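Local atomic coordinates of uracil-DNA glycosylase (Nitratifractor salsuginis, PDB entry 5X3G), a protein that belongs to the DNA-glycosylase family of its name, a single-chain alpha/beta protein built round a four-stranded parallel sheet flanked by helices. Residues P29-A34 against E191-G196; Y90-G95 against T114-F119. All coordinates share one frame; numbering follows the deposited sequence.

Contact 1 of 2, residues P29-A34 against E191-G196; sequences PILLPA and EKLLEG
Leu193, Ile30 and Lys192 give up more surface here than any other residues, and Leu193 CD1 is the point where the apolar side chains converge. Its CG lies anti to the backbone N (chi1 -163°), which swings CD1 across toward helix 28-35. There it meets Ile30 CG2 at 3.6 Å, the two side chains crossing at about a right angle. The same methyl touches Leu31 CD1 at 3.6 Å, but these two leucines run side by side and point the same way. Phe63, from a loop, touches both leucines.

The two segment axes approach to 8.4 Å and are close to antiparallel, at 158°, so this is an antiparallel helix pair joining the N-terminal region to the C-terminal part of helix 179-196. Such closeness fits the small residues in the interface: Gly196, which has no side chain and whose CA lies 5.3 Å from Ile30 CA, and Ala34, whose CA lies 4.9 Å from Lys192 CA.

Lys192 works at the other end. Its CB and CG run alongside Ala34, and a bend at chi2 (62°) then carries CE to Pro33 CB at 3.8 Å. The ammonium group goes on past the interface to Glu195 of its own helix, where NZ and OE2 form a salt bridge whose hydrogen-bond geometry is weak. Pro33 also kinks helix 28-35, since its N makes no bond to the preceding turn. A water bridges the two backbones, donating to Ile30 O at 2.7 Å and to Lys192 O at 3.0 Å.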
ATOM      1  N   PRO A  29       4.003  20.444   2.226  1.00 30.19           N
ATOM      2  CA  PRO A  29       3.805  20.750   3.656  1.00 29.28           C
ATOM      3  C   PRO A  29       3.786  19.524   4.552  1.00 35.43           C
ATOM      4  O   PRO A  29       4.192  19.615   5.718  1.00 39.88           O
ATOM      5  CB  PRO A  29       2.453  21.477   3.675  1.00 29.46           C
ATOM      6  CG  PRO A  29       2.322  22.054   2.320  1.00 35.75           C
ATOM      7  CD  PRO A  29       2.945  21.052   1.399  1.00 24.32           C
ATOM      8  N   ILE A  30       3.329  18.381   4.049  1.00 35.17           N
ATOM      9  CA  ILE A  30       3.257  17.171   4.862  1.00 33.45           C
ATOM     10  C   ILE A  30       4.495  16.302   4.676  1.00 24.48           C
ATOM     11  O   ILE A  30       5.012  15.730   5.640  1.00 33.87           O
ATOM     12  CB  ILE A  30       1.970  16.390   4.524  1.00 33.52           C
ATOM     13  CG1 ILE A  30       0.730  17.259   4.738  1.00 30.59           C
ATOM     14  CG2 ILE A  30       1.869  15.125   5.364  1.00 30.32           C
ATOM     15  CD1 ILE A  30      -0.566  16.560   4.383  1.00 37.76           C
ATOM     16  N   LEU A  31       4.996  16.211   3.446  1.00 26.70           N
ATOM     17  CA  LEU A  31       5.995  15.215   3.077  1.00 26.87           C
ATOM     18  C   LEU A  31       7.422  15.688   3.325  1.00 34.65           C
ATOM     19  O   LEU A  31       8.269  14.892   3.748  1.00 31.00           O
ATOM     20  CB  LEU A  31       5.808  14.834   1.605  1.00 27.38           C
ATOM     21  CG  LEU A  31       6.216  13.455   1.100  1.00 32.74           C
ATOM     22  CD1 LEU A  31       5.743  12.369   2.052  1.00 23.24           C
ATOM     23  CD2 LEU A  31       5.628  13.241  -0.289  1.00 26.70           C
ATOM     24  N   LEU A  32       7.715  16.963   3.066  1.00 33.71           N
ATOM     25  CA  LEU A  32       9.060  17.473   3.329  1.00 36.43           C
ATOM     26  C   LEU A  32       9.417  17.427   4.811  1.00 35.67           C
ATOM     27  O   LEU A  32      10.517  16.952   5.138  1.00 34.19           O
ATOM     28  CB  LEU A  32       9.206  18.885   2.750  1.00 42.22           C
ATOM     29  CG  LEU A  32      10.069  19.014   1.494  1.00 39.61           C
ATOM     30  CD1 LEU A  32       9.617  18.025   0.432  1.00 37.67           C
ATOM     31  CD2 LEU A  32      10.025  20.435   0.958  1.00 36.45           C
ATOM     32  N   PRO A  33       8.572  17.890   5.745  1.00 33.33           N
ATOM     33  CA  PRO A  33       8.896  17.676   7.168  1.00 32.22           C
ATOM     34  C   PRO A  33       9.133  16.217   7.514  1.00 37.41           C
ATOM     35  O   PRO A  33      10.160  15.884   8.121  1.00 34.33           O
ATOM     36  CB  PRO A  33       7.668  18.248   7.887  1.00 38.66           C
ATOM     37  CG  PRO A  33       7.169  19.293   6.976  1.00 33.37           C
ATOM     38  CD  PRO A  33       7.380  18.749   5.592  1.00 29.29           C
ATOM     39  N   ALA A  34       8.208  15.334   7.126  1.00 34.25           N
ATOM     40  CA  ALA A  34       8.361  13.908   7.401  1.00 33.54           C
ATOM     41  C   ALA A  34       9.717  13.396   6.933  1.00 29.70           C
ATOM     42  O   ALA A  34      10.495  12.845   7.723  1.00 32.12           O
ATOM     43  CB  ALA A  34       7.225  13.131   6.733  1.00 35.98           C
ATOM     44  N   GLU A 191       5.486   8.937  11.846  1.00 25.75           N
ATOM     45  CA  GLU A 191       4.865   9.747  12.892  1.00 30.37           C
ATOM     46  C   GLU A 191       4.615  11.172  12.418  1.00 27.41           C
ATOM     47  O   GLU A 191       3.543  11.738  12.668  1.00 32.75           O
ATOM     48  CB  GLU A 191       5.742   9.747  14.145  1.00 32.28           C
ATOM     49  N   LYS A 192       5.589  11.771  11.725  1.00 30.15           N
ATOM     50  CA  LYS A 192       5.389  13.126  11.222  1.00 31.18           C
ATOM     51  C   LYS A 192       4.317  13.166  10.137  1.00 29.93           C
ATOM     52  O   LYS A 192       3.512  14.107  10.084  1.00 28.01           O
ATOM     53  CB  LYS A 192       6.707  13.690  10.693  1.00 30.19           C
ATOM     54  CG  LYS A 192       6.637  15.167  10.371  1.00 33.94           C
ATOM     55  CD  LYS A 192       6.334  15.960  11.627  1.00 35.58           C
ATOM     56  CE  LYS A 192       6.179  17.434  11.323  1.00 46.14           C
ATOM     57  NZ  LYS A 192       5.986  18.234  12.564  1.00 43.23           N
ATOM     58  N   LEU A 193       4.286  12.154   9.268  1.00 27.09           N
ATOM     59  CA  LEU A 193       3.286  12.121   8.205  1.00 29.46           C
ATOM     60  C   LEU A 193       1.876  12.000   8.775  1.00 29.13           C
ATOM     61  O   LEU A 193       0.948  12.653   8.286  1.00 31.69           O
ATOM     62  CB  LEU A 193       3.580  10.968   7.246  1.00 26.66           C
ATOM     63  CG  LEU A 193       2.895  11.022   5.881  1.00 35.12           C
ATOM     64  CD1 LEU A 193       3.597  12.022   4.982  1.00 32.30           C
ATOM     65  CD2 LEU A 193       2.868   9.649   5.237  1.00 28.96           C
ATOM     66  N   LEU A 194       1.697  11.174   9.808  1.00 28.65           N
ATOM     67  CA  LEU A 194       0.383  11.050  10.435  1.00 33.58           C
ATOM     68  C   LEU A 194       0.020  12.308  11.211  1.00 28.23           C
ATOM     69  O   LEU A 194      -1.150  12.706  11.246  1.00 29.85           O
ATOM     70  CB  LEU A 194       0.344   9.822  11.344  1.00 30.99           C
ATOM     71  CG  LEU A 194       0.468   8.481  10.624  1.00 32.06           C
ATOM     72  CD1 LEU A 194       0.279   7.335  11.603  1.00 21.81           C
ATOM     73  CD2 LEU A 194      -0.543   8.401   9.491  1.00 25.80           C
ATOM     74  N   GLU A 195       1.007  12.940  11.853  1.00 36.12           N
ATOM     75  CA  GLU A 195       0.794  14.271  12.413  1.00 42.84           C
ATOM     76  C   GLU A 195       0.225  15.218  11.362  1.00 34.66           C
ATOM     77  O   GLU A 195      -0.732  15.955  11.625  1.00 37.66           O
ATOM     78  CB  GLU A 195       2.109  14.814  12.976  1.00 40.00           C
ATOM     79  CG  GLU A 195       2.126  16.316  13.214  1.00 52.95           C
ATOM     80  CD  GLU A 195       3.299  16.756  14.070  1.00 57.72           C
ATOM     81  OE1 GLU A 195       4.054  15.881  14.542  1.00 53.75           O
ATOM     82  OE2 GLU A 195       3.477  17.979  14.253  1.00 64.65           O
ATOM     83  N   GLY A 196       0.790  15.190  10.154  1.00 34.62           N
ATOM     84  CA  GLY A 196       0.321  16.061   9.089  1.00 27.15           C
ATOM     85  C   GLY A 196      -1.082  15.763   8.601  1.00 40.25           C
ATOM     86  O   GLY A 196      -1.738  16.658   8.057  1.00 37.85           O
TER
HETATM   87  O   HOH W   1       3.717  16.184   7.923  1.00 40.69           O

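Contact 2 of 2, residues Y90-G95 against T114-F119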
ATOM      1  N   TYR A  90       4.384   0.873  -3.568  1.00 25.16           N
ATOM      2  CA  TYR A  90       3.053   0.800  -2.984  1.00 19.77           C
ATOM      3  C   TYR A  90       3.008  -0.316  -1.956  1.00 19.66           C
ATOM      4  O   TYR A  90       3.567  -1.394  -2.175  1.00 24.35           O
ATOM      5  CB  TYR A  90       1.974   0.526  -4.040  1.00 23.90           C
ATOM      6  CG  TYR A  90       1.832   1.584  -5.103  1.00 22.35           C
ATOM      7  CD1 TYR A  90       1.079   2.727  -4.876  1.00 18.14           C
ATOM      8  CD2 TYR A  90       2.428   1.427  -6.347  1.00 22.86           C
ATOM      9  CE1 TYR A  90       0.935   3.694  -5.852  1.00 24.32           C
ATOM     10  CE2 TYR A  90       2.291   2.389  -7.332  1.00 27.73           C
ATOM     11  CZ  TYR A  90       1.544   3.521  -7.078  1.00 34.81           C
ATOM     12  OH  TYR A  90       1.401   4.478  -8.056  1.00 25.38           O
ATOM     13  N   ALA A  91       2.336  -0.056  -0.841  1.00 20.81           N
ATOM     14  CA  ALA A  91       1.961  -1.144   0.046  1.00 24.10           C
ATOM     15  C   ALA A  91       1.012  -2.090  -0.678  1.00 20.51           C
ATOM     16  O   ALA A  91       0.217  -1.678  -1.529  1.00 27.20           O
ATOM     17  CB  ALA A  91       1.304  -0.600   1.316  1.00 16.67           C
ATOM     18  N   PHE A  92       1.145  -3.381  -0.370  1.00 22.95           N
ATOM     19  CA  PHE A  92       0.198  -4.416  -0.776  1.00 22.68           C
ATOM     20  C   PHE A  92       0.269  -4.764  -2.261  1.00 33.78           C
ATOM     21  O   PHE A  92       0.038  -5.919  -2.629  1.00 40.63           O
ATOM     22  CB  PHE A  92      -1.231  -4.006  -0.405  1.00 27.68           C
ATOM     23  CG  PHE A  92      -2.162  -5.167  -0.229  1.00 25.54           C
ATOM     24  CD1 PHE A  92      -1.741  -6.302   0.444  1.00 30.05           C
ATOM     25  CD2 PHE A  92      -3.453  -5.127  -0.725  1.00 33.27           C
ATOM     26  CE1 PHE A  92      -2.585  -7.376   0.615  1.00 35.80           C
ATOM     27  CE2 PHE A  92      -4.305  -6.201  -0.559  1.00 24.11           C
ATOM     28  CZ  PHE A  92      -3.870  -7.328   0.113  1.00 27.75           C
ATOM     29  N   ILE A  93       0.580  -3.797  -3.121  1.00 26.87           N
ATOM     30  CA  ILE A  93       0.587  -4.036  -4.563  1.00 26.02           C
ATOM     31  C   ILE A  93       1.897  -4.708  -4.953  1.00 29.40           C
ATOM     32  O   ILE A  93       2.973  -4.113  -4.839  1.00 35.68           O
ATOM     33  CB  ILE A  93       0.391  -2.732  -5.346  1.00 26.32           C
ATOM     34  CG1 ILE A  93      -0.878  -2.020  -4.888  1.00 26.82           C
ATOM     35  CG2 ILE A  93       0.300  -3.023  -6.831  1.00 22.18           C
ATOM     36  CD1 ILE A  93      -2.145  -2.826  -5.089  1.00 28.57           C
ATOM     37  N   ASP A  94       1.804  -5.940  -5.444  1.00 27.66           N
ATOM     38  CA  ASP A  94       2.977  -6.705  -5.849  1.00 28.48           C
ATOM     39  C   ASP A  94       3.237  -6.479  -7.334  1.00 30.37           C
ATOM     40  O   ASP A  94       2.421  -6.861  -8.180  1.00 28.37           O
ATOM     41  CB  ASP A  94       2.781  -8.192  -5.550  1.00 27.86           C
ATOM     42  CG  ASP A  94       4.064  -8.992  -5.691  1.00 32.65           C
ATOM     43  OD1 ASP A  94       4.804  -8.780  -6.673  1.00 29.98           O
ATOM     44  OD2 ASP A  94       4.341  -9.838  -4.815  1.00 30.11           O
ATOM     45  N   GLY A  95       4.387  -5.884  -7.647  1.00 28.66           N
ATOM     46  CA  GLY A  95       4.751  -5.560  -9.015  1.00 31.90           C
ATOM     47  C   GLY A  95       4.987  -6.756  -9.917  1.00 30.19           C
ATOM     48  O   GLY A  95       5.104  -6.568 -11.132  1.00 35.23           O
ATOM     49  N   THR A 114       0.051 -14.807  -1.945  1.00 27.59           N
ATOM     50  CA  THR A 114      -1.000 -15.308  -1.061  1.00 29.59           C
ATOM     51  C   THR A 114      -1.960 -14.207  -0.619  1.00 28.77           C
ATOM     52  O   THR A 114      -3.183 -14.329  -0.765  1.00 23.64           O
ATOM     53  CB  THR A 114      -0.355 -15.976   0.159  1.00 35.13           C
ATOM     54  OG1 THR A 114       0.647 -16.901  -0.279  1.00 36.47           O
ATOM     55  CG2 THR A 114      -1.399 -16.718   0.980  1.00 34.49           C
ATOM     56  N   SER A 115      -1.416 -13.125  -0.066  1.00 28.34           N
ATOM     57  CA  SER A 115      -2.268 -12.075   0.478  1.00 26.25           C
ATOM     58  C   SER A 115      -3.158 -11.470  -0.601  1.00 20.28           C
ATOM     59  O   SER A 115      -4.360 -11.271  -0.387  1.00 21.28           O
ATOM     60  CB  SER A 115      -1.407 -11.003   1.141  1.00 21.95           C
ATOM     61  OG  SER A 115      -0.788 -11.512   2.308  1.00 30.02           O
ATOM     62  N   LEU A 116      -2.588 -11.189  -1.774  1.00 25.14           N
ATOM     63  CA  LEU A 116      -3.385 -10.628  -2.859  1.00 27.86           C
ATOM     64  C   LEU A 116      -4.386 -11.640  -3.392  1.00 29.76           C
ATOM     65  O   LEU A 116      -5.502 -11.270  -3.768  1.00 21.20           O
ATOM     66  CB  LEU A 116      -2.475 -10.129  -3.977  1.00 24.97           C
ATOM     67  CG  LEU A 116      -1.991  -8.695  -3.756  1.00 39.31           C
ATOM     68  CD1 LEU A 116      -0.693  -8.433  -4.501  1.00 38.56           C
ATOM     69  CD2 LEU A 116      -3.075  -7.704  -4.167  1.00 32.98           C
ATOM     70  N   ARG A 117      -4.001 -12.918  -3.447  1.00 31.33           N
ATOM     71  CA  ARG A 117      -4.939 -13.972  -3.819  1.00 31.62           C
ATOM     72  C   ARG A 117      -6.186 -13.920  -2.942  1.00 24.66           C
ATOM     73  O   ARG A 117      -7.316 -13.802  -3.439  1.00 27.66           O
ATOM     74  CB  ARG A 117      -4.251 -15.337  -3.707  1.00 29.68           C
ATOM     75  CG  ARG A 117      -5.123 -16.528  -4.079  1.00 36.51           C
ATOM     76  CD  ARG A 117      -4.360 -17.851  -3.975  1.00 28.55           C
ATOM     77  NE  ARG A 117      -4.167 -18.288  -2.593  1.00 31.79           N
ATOM     78  CZ  ARG A 117      -2.988 -18.585  -2.051  1.00 29.56           C
ATOM     79  NH1 ARG A 117      -1.879 -18.504  -2.774  1.00 41.58           N
ATOM     80  NH2 ARG A 117      -2.919 -18.977  -0.787  1.00 37.35           N
ATOM     81  N   ASN A 118      -5.989 -13.968  -1.622  1.00 21.62           N
ATOM     82  CA  ASN A 118      -7.133 -13.998  -0.718  1.00 26.10           C
ATOM     83  C   ASN A 118      -7.893 -12.678  -0.721  1.00 23.35           C
ATOM     84  O   ASN A 118      -9.120 -12.676  -0.575  1.00 23.78           O
ATOM     85  CB  ASN A 118      -6.674 -14.357   0.694  1.00 29.99           C
ATOM     86  CG  ASN A 118      -6.172 -15.787   0.796  1.00 31.79           C
ATOM     87  OD1 ASN A 118      -6.653 -16.676   0.092  1.00 33.75           O
ATOM     88  ND2 ASN A 118      -5.204 -16.016   1.677  1.00 23.73           N
ATOM     89  N   PHE A 119      -7.196 -11.551  -0.899  1.00 25.47           N
ATOM     90  CA  PHE A 119      -7.883 -10.264  -0.959  1.00 19.06           C
ATOM     91  C   PHE A 119      -8.771 -10.174  -2.190  1.00 23.37           C
ATOM     92  O   PHE A 119      -9.882  -9.639  -2.125  1.00 21.30           O
ATOM     93  CB  PHE A 119      -6.871  -9.115  -0.951  1.00 25.57           C
ATOM     94  CG  PHE A 119      -7.507  -7.750  -0.948  1.00 24.75           C
ATOM     95  CD1 PHE A 119      -7.798  -7.118   0.248  1.00 25.16           C
ATOM     96  CD2 PHE A 119      -7.811  -7.094  -2.131  1.00 17.91           C
ATOM     97  CE1 PHE A 119      -8.385  -5.865   0.265  1.00 20.65           C
ATOM     98  CE2 PHE A 119      -8.399  -5.840  -2.116  1.00 24.04           C
ATOM     99  CZ  PHE A 119      -8.685  -5.227  -0.917  1.00 27.19           C
TER
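The ring of Phe92 packs with one face against Leu116 and its CE2/CZ edge against Phe119, and supplies the largest single share of the buried surface. Its CG lies opposite the backbone N (chi1 -155°), which carries the ring out to helix 114-126 although the CB does not point straight at it. Phe92 CE2 comes to 3.6 Å from Phe119 CG. The planes are turned by 83° and the ring centroids lie 5.2 Å apart, which defines a T-shaped (edge-to-face) pair. CE2 sits off centre above the Phe119 ring, toward its rim, while Phe119 CB lies at the Phe92 edge, in its plane. Leu116 CD2 covers one face of Phe92, again displaced toward the rim. By its place after the Gln-Asp-Pro-Tyr sequence, Phe92 probably corresponds to the phenylalanine that lines the active-site pocket in relatives.

Packing is tightest at Leu116 CD1, which comes to 3.2 Å from Phe92 O, a short approach for a methyl and a carbonyl oxygen. That oxygen is also hydrogen-bonded to Tyr81 OH. The same methyl reaches Asp94 CB at 3.6 Å. Only this apolar stem of Asp94 is used: its carboxylate pairs with Arg83 through OD2 and takes hydrogen bonds from Ser86 OG and Arg96 N at OD1.

The looser side is at Ser115, where a lone CB meets Phe92 CE1 at 3.8 Å, near the ring plane. Both residues are partly exposed, whereas Leu116, Phe119 and Asp94 are buried. Ser115 also touches His230 and Tyr232.

Segment 90-95 is irregular, yet Ala91 hydrogen-bonds through its backbone to Leu166 of strand 164-168. Met152 of helix 152-161 touches both Ile93 and Leu116, and helix 114-126 also meets helix 240-246 through a second edge-to-face pair, Phe119 with Phe246.

Contact 2 is nested along the chain inside the loop closed by contact 1, but the two do not touch: their centres are 26 Å apart and their nearest atoms about 11 Å. The centre of contact 1 lies about 17 Å from the centre of the chain, that of contact 2 about 9 Å. The first is helix against helix, the second an irregular loop against a helix. Contact 2 borders Tyr81 and His230, which lie in the Gln-Asp-Pro-Tyr and His-Pro-Tyr-Asn-His sequences; by family resemblance this places it probably beside the active-site pocket, and contact 1, given that separation of centres, probably apart from it.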